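Local coordinates for protein predicted ATPase of the ABC class (Vibrio vulnificus, PDB 5D6A) that binds the ATP analogue AMP-PNP and, as a predicted ATPase of the ABC class, probably hydrolyses ATP, at residues Ser272-Asn284 against Arg291-Ile303. Numbering follows the deposited sequence.
With ANP (phosphoaminophosphonic acid-adenylate ester), chain C.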
# COMPACT_ATOMS: atom_id res chain seq x y z
N SER A 272 4.15 9.61 17.30
CA SER A 272 4.54 8.96 16.05
C SER A 272 5.60 9.76 15.32
O SER A 272 6.53 9.19 14.76
CB SER A 272 3.35 8.76 15.11
OG SER A 272 2.52 7.71 15.56
N THR A 273 5.45 11.09 15.33
CA THR A 273 6.41 11.96 14.66
C THR A 273 7.82 11.75 15.22
O THR A 273 8.80 11.73 14.47
CB THR A 273 6.01 13.44 14.80
OG1 THR A 273 4.71 13.63 14.22
CG2 THR A 273 7.01 14.34 14.10
N LEU A 274 7.91 11.57 16.54
CA LEU A 274 9.20 11.32 17.17
C LEU A 274 9.72 9.95 16.76
O LEU A 274 10.88 9.82 16.36
CB LEU A 274 9.09 11.41 18.70
CG LEU A 274 10.35 11.03 19.50
CD1 LEU A 274 11.55 11.84 19.07
CD2 LEU A 274 10.10 11.20 20.99
N LEU A 275 8.86 8.94 16.84
CA LEU A 275 9.24 7.58 16.47
C LEU A 275 9.59 7.49 14.99
O LEU A 275 10.54 6.82 14.61
CB LEU A 275 8.11 6.59 16.80
CG LEU A 275 8.43 5.11 16.64
CD1 LEU A 275 9.55 4.69 17.59
CD2 LEU A 275 7.20 4.25 16.86
N ASN A 276 8.82 8.19 14.16
CA ASN A 276 9.07 8.20 12.72
C ASN A 276 10.46 8.74 12.40
O ASN A 276 11.15 8.21 11.53
CB ASN A 276 8.01 9.02 11.99
CG ASN A 276 6.65 8.34 11.97
OD1 ASN A 276 6.54 7.13 12.16
ND2 ASN A 276 5.61 9.12 11.73
N ALA A 277 10.87 9.79 13.12
CA ALA A 277 12.18 10.38 12.92
C ALA A 277 13.26 9.39 13.33
O ALA A 277 14.31 9.29 12.69
CB ALA A 277 12.31 11.67 13.70
N ILE A 278 13.00 8.65 14.41
CA ILE A 278 13.94 7.66 14.91
C ILE A 278 14.07 6.50 13.92
O ILE A 278 15.19 6.12 13.56
CB ILE A 278 13.54 7.14 16.30
CG1 ILE A 278 13.64 8.27 17.33
CG2 ILE A 278 14.44 5.99 16.75
CD1 ILE A 278 13.13 7.90 18.71
N GLU A 279 12.94 5.95 13.47
CA GLU A 279 12.96 4.81 12.54
C GLU A 279 13.68 5.17 11.24
O GLU A 279 14.33 4.31 10.64
CB GLU A 279 11.55 4.31 12.21
CG GLU A 279 10.83 5.12 11.13
CD GLU A 279 9.42 4.64 10.85
OE1 GLU A 279 8.75 4.19 11.79
OE2 GLU A 279 8.98 4.76 9.69
N ARG A 280 13.55 6.43 10.81
CA ARG A 280 14.20 6.87 9.57
C ARG A 280 15.64 7.32 9.77
O ARG A 280 16.39 7.43 8.80
CB ARG A 280 13.38 7.95 8.87
CG ARG A 280 12.08 7.40 8.31
CD ARG A 280 11.59 8.18 7.12
NE ARG A 280 10.77 7.31 6.27
CZ ARG A 280 11.27 6.39 5.44
NH1 ARG A 280 12.58 6.20 5.34
NH2 ARG A 280 10.45 5.64 4.71
N SER A 281 16.03 7.57 11.01
CA SER A 281 17.40 7.98 11.30
C SER A 281 18.39 6.83 11.12
O SER A 281 19.58 6.99 11.42
CB SER A 281 17.49 8.58 12.70
OG SER A 281 16.75 9.79 12.75
N ILE A 282 17.91 5.67 10.66
CA ILE A 282 18.81 4.56 10.35
C ILE A 282 19.61 4.96 9.11
O ILE A 282 20.66 4.37 8.82
CB ILE A 282 18.08 3.23 10.07
CG1 ILE A 282 17.08 3.39 8.91
CG2 ILE A 282 17.38 2.73 11.33
CD1 ILE A 282 16.34 2.12 8.55
N TYR A 283 19.09 5.94 8.38
CA TYR A 283 19.76 6.49 7.20
C TYR A 283 20.25 7.89 7.54
O TYR A 283 19.77 8.51 8.48
CB TYR A 283 18.81 6.62 6.01
CG TYR A 283 18.11 5.36 5.58
CD1 TYR A 283 18.81 4.34 4.93
CD2 TYR A 283 16.75 5.20 5.77
CE1 TYR A 283 18.16 3.19 4.51
CE2 TYR A 283 16.10 4.06 5.35
CZ TYR A 283 16.81 3.06 4.72
OH TYR A 283 16.16 1.92 4.30
N ASN A 284 21.19 8.38 6.74
CA ASN A 284 21.71 9.73 6.90
C ASN A 284 20.85 10.66 6.06
O ASN A 284 20.38 10.28 4.99
CB ASN A 284 23.16 9.80 6.41
CG ASN A 284 24.09 8.88 7.18
OD1 ASN A 284 23.90 8.62 8.37
ND2 ASN A 284 25.11 8.38 6.50
N ARG A 291 16.43 16.43 10.20
CA ARG A 291 16.81 15.19 10.87
C ARG A 291 18.29 14.82 10.68
O ARG A 291 18.74 13.80 11.20
CB ARG A 291 15.95 14.04 10.34
CG ARG A 291 14.46 14.21 10.59
CD ARG A 291 13.63 13.23 9.77
NE ARG A 291 13.74 13.51 8.34
CZ ARG A 291 13.08 12.86 7.38
NH1 ARG A 291 12.25 11.87 7.68
NH2 ARG A 291 13.26 13.21 6.11
N GLU A 292 19.04 15.66 9.97
CA GLU A 292 20.46 15.35 9.70
C GLU A 292 21.36 15.23 10.94
O GLU A 292 22.53 14.89 10.82
CB GLU A 292 21.09 16.34 8.69
CG GLU A 292 21.30 17.78 9.15
CD GLU A 292 20.04 18.61 9.18
OE1 GLU A 292 18.92 18.05 9.16
OE2 GLU A 292 20.17 19.86 9.23
N TYR A 293 20.83 15.52 12.12
CA TYR A 293 21.61 15.35 13.35
C TYR A 293 20.90 14.40 14.31
O TYR A 293 21.02 14.52 15.53
CB TYR A 293 21.97 16.69 13.99
CG TYR A 293 23.07 17.40 13.23
CD1 TYR A 293 24.40 17.02 13.38
CD2 TYR A 293 22.78 18.46 12.36
CE1 TYR A 293 25.41 17.66 12.68
CE2 TYR A 293 23.79 19.11 11.66
CZ TYR A 293 25.10 18.70 11.83
OH TYR A 293 26.11 19.34 11.14
N ILE A 294 20.17 13.46 13.73
CA ILE A 294 19.48 12.42 14.48
C ILE A 294 20.05 11.10 13.99
O ILE A 294 20.08 10.85 12.79
CB ILE A 294 17.96 12.42 14.25
CG1 ILE A 294 17.36 13.81 14.49
CG2 ILE A 294 17.29 11.40 15.17
CD1 ILE A 294 15.86 13.88 14.28
N VAL A 295 20.52 10.27 14.91
CA VAL A 295 21.07 8.96 14.56
C VAL A 295 20.40 7.86 15.38
O VAL A 295 19.95 8.10 16.50
CB VAL A 295 22.60 8.90 14.76
CG1 VAL A 295 23.31 9.80 13.76
CG2 VAL A 295 22.98 9.26 16.19
N THR A 296 20.34 6.67 14.80
CA THR A 296 19.72 5.53 15.46
C THR A 296 20.45 4.25 15.06
O THR A 296 21.07 4.18 14.00
CB THR A 296 18.23 5.40 15.06
OG1 THR A 296 17.54 6.61 15.37
CG2 THR A 296 17.57 4.25 15.79
N ASP A 297 20.39 3.26 15.94
CA ASP A 297 20.99 1.97 15.68
C ASP A 297 20.64 1.55 14.24
O ASP A 297 19.46 1.50 13.88
CB ASP A 297 20.44 0.96 16.69
CG ASP A 297 21.03 -0.42 16.54
OD1 ASP A 297 21.57 -0.75 15.46
OD2 ASP A 297 20.93 -1.18 17.51
N GLY A 298 21.66 1.27 13.44
CA GLY A 298 21.48 0.91 12.04
C GLY A 298 20.61 -0.31 11.78
O GLY A 298 20.00 -0.42 10.71
N SER A 299 20.55 -1.22 12.74
CA SER A 299 19.76 -2.45 12.60
C SER A 299 18.33 -2.35 13.14
O SER A 299 17.57 -3.32 13.08
CB SER A 299 20.48 -3.60 13.31
OG SER A 299 20.65 -3.32 14.69
N ALA A 300 17.95 -1.18 13.67
CA ALA A 300 16.61 -0.99 14.23
C ALA A 300 15.51 -1.34 13.23
O ALA A 300 15.48 -0.80 12.12
CB ALA A 300 16.44 0.43 14.73
N MSE A 301 14.60 -2.23 13.64
CA MSE A 301 13.50 -2.68 12.78
C MSE A 301 12.17 -2.37 13.39
O MSE A 301 11.90 -2.76 14.53
CB MSE A 301 13.61 -4.20 12.60
CG MSE A 301 12.41 -4.83 11.88
SE MSE A 301 12.24 -4.16 10.03
CE MSE A 301 13.89 -4.96 9.32
N LYS A 302 11.32 -1.67 12.65
CA LYS A 302 9.99 -1.37 13.13
C LYS A 302 9.08 -2.50 12.72
O LYS A 302 9.00 -2.85 11.54
CB LYS A 302 9.47 -0.04 12.58
CG LYS A 302 8.09 0.34 13.11
CD LYS A 302 7.80 1.81 12.89
CE LYS A 302 6.47 2.26 13.49
NZ LYS A 302 5.28 1.65 12.84
N ILE A 303 8.41 -3.09 13.70
CA ILE A 303 7.51 -4.19 13.44
C ILE A 303 6.08 -3.74 13.68
O ILE A 303 5.81 -2.92 14.56
CB ILE A 303 7.86 -5.43 14.29
CG1 ILE A 303 7.69 -5.15 15.78
CG2 ILE A 303 9.28 -5.88 14.01
CD1 ILE A 303 8.01 -6.34 16.66
PG ANP C . 0.39 8.11 17.38
O1G ANP C . 1.80 7.65 17.66
O2G ANP C . -0.26 7.41 16.22
O3G ANP C . -0.45 8.17 18.64
PB ANP C . 0.32 11.13 17.92
O1B ANP C . 1.33 11.05 19.03
O2B ANP C . -1.14 11.14 18.29
N3B ANP C . 0.57 9.77 16.84
PA ANP C . 1.34 12.57 15.71
O1A ANP C . 2.82 12.82 15.88
O2A ANP C . 0.89 11.38 14.90
O3A ANP C . 0.64 12.52 17.16
O5' ANP C . 0.66 13.87 15.07
C5' ANP C . 0.88 15.16 15.63
C4' ANP C . 0.63 16.23 14.58
O4' ANP C . 1.34 17.42 14.97
C3' ANP C . 1.15 15.85 13.20
O3' ANP C . 0.27 16.36 12.19
C2' ANP C . 2.51 16.50 13.12
O2' ANP C . 2.81 16.92 11.78
C1' ANP C . 2.43 17.67 14.09
N9 ANP C . 3.68 17.82 14.88
C8 ANP C . 4.37 16.84 15.50
N7 ANP C . 5.47 17.35 16.12
C5 ANP C . 5.48 18.68 15.89
C6 ANP C . 6.36 19.81 16.25
N6 ANP C . 7.47 19.62 17.01
N1 ANP C . 6.02 21.05 15.81
C2 ANP C . 4.91 21.26 15.06
N3 ANP C . 4.08 20.26 14.70
C4 ANP C . 4.31 18.98 15.08
O HOH W 1 21.10 1.20 8.47
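Thr296 lies against the last turn of helix 271-280, where Ile278 O takes a weak bond from Ser281 N. Its OG1 lies between Ile278 O, 3.0 Å away, and the hydroxyl of Ser208 on the adjoining strand 206-211, to which it is hydrogen-bonded. A beta-branched threonine suits the place: with CG2 anti to the backbone N (OG1 at chi1 -57°), the methyl packs 3.7 Å from Ile278 CG2 while the hydroxyl meets the carbonyl. Ser281, small enough to fit against Ile294 CG2, donates OG to Ala277 O; Ser281 O takes a weak bond from Thr296 N (3.5 Å, 130°) and a hydrogen bond from Arg198. Beyond the helix, a water donates to both Ile282 O (3.2 Å) and Gly298 O (3.0 Å), and Ile282 CG2 packs on Ala300 CB. The long cations find acids elsewhere: Arg280 pairs with Glu504, Arg291 with Asp289 and Asp224, Lys302 with Glu501. At the helix's other end, Thr273 N and OG1 both donate to ANP O1A, the hydroxyl at 2.6 Å. This is consistent with a Walker A helix whose start binds phosphate and whose later turns lie between the two sheets of a P-loop ATPase core.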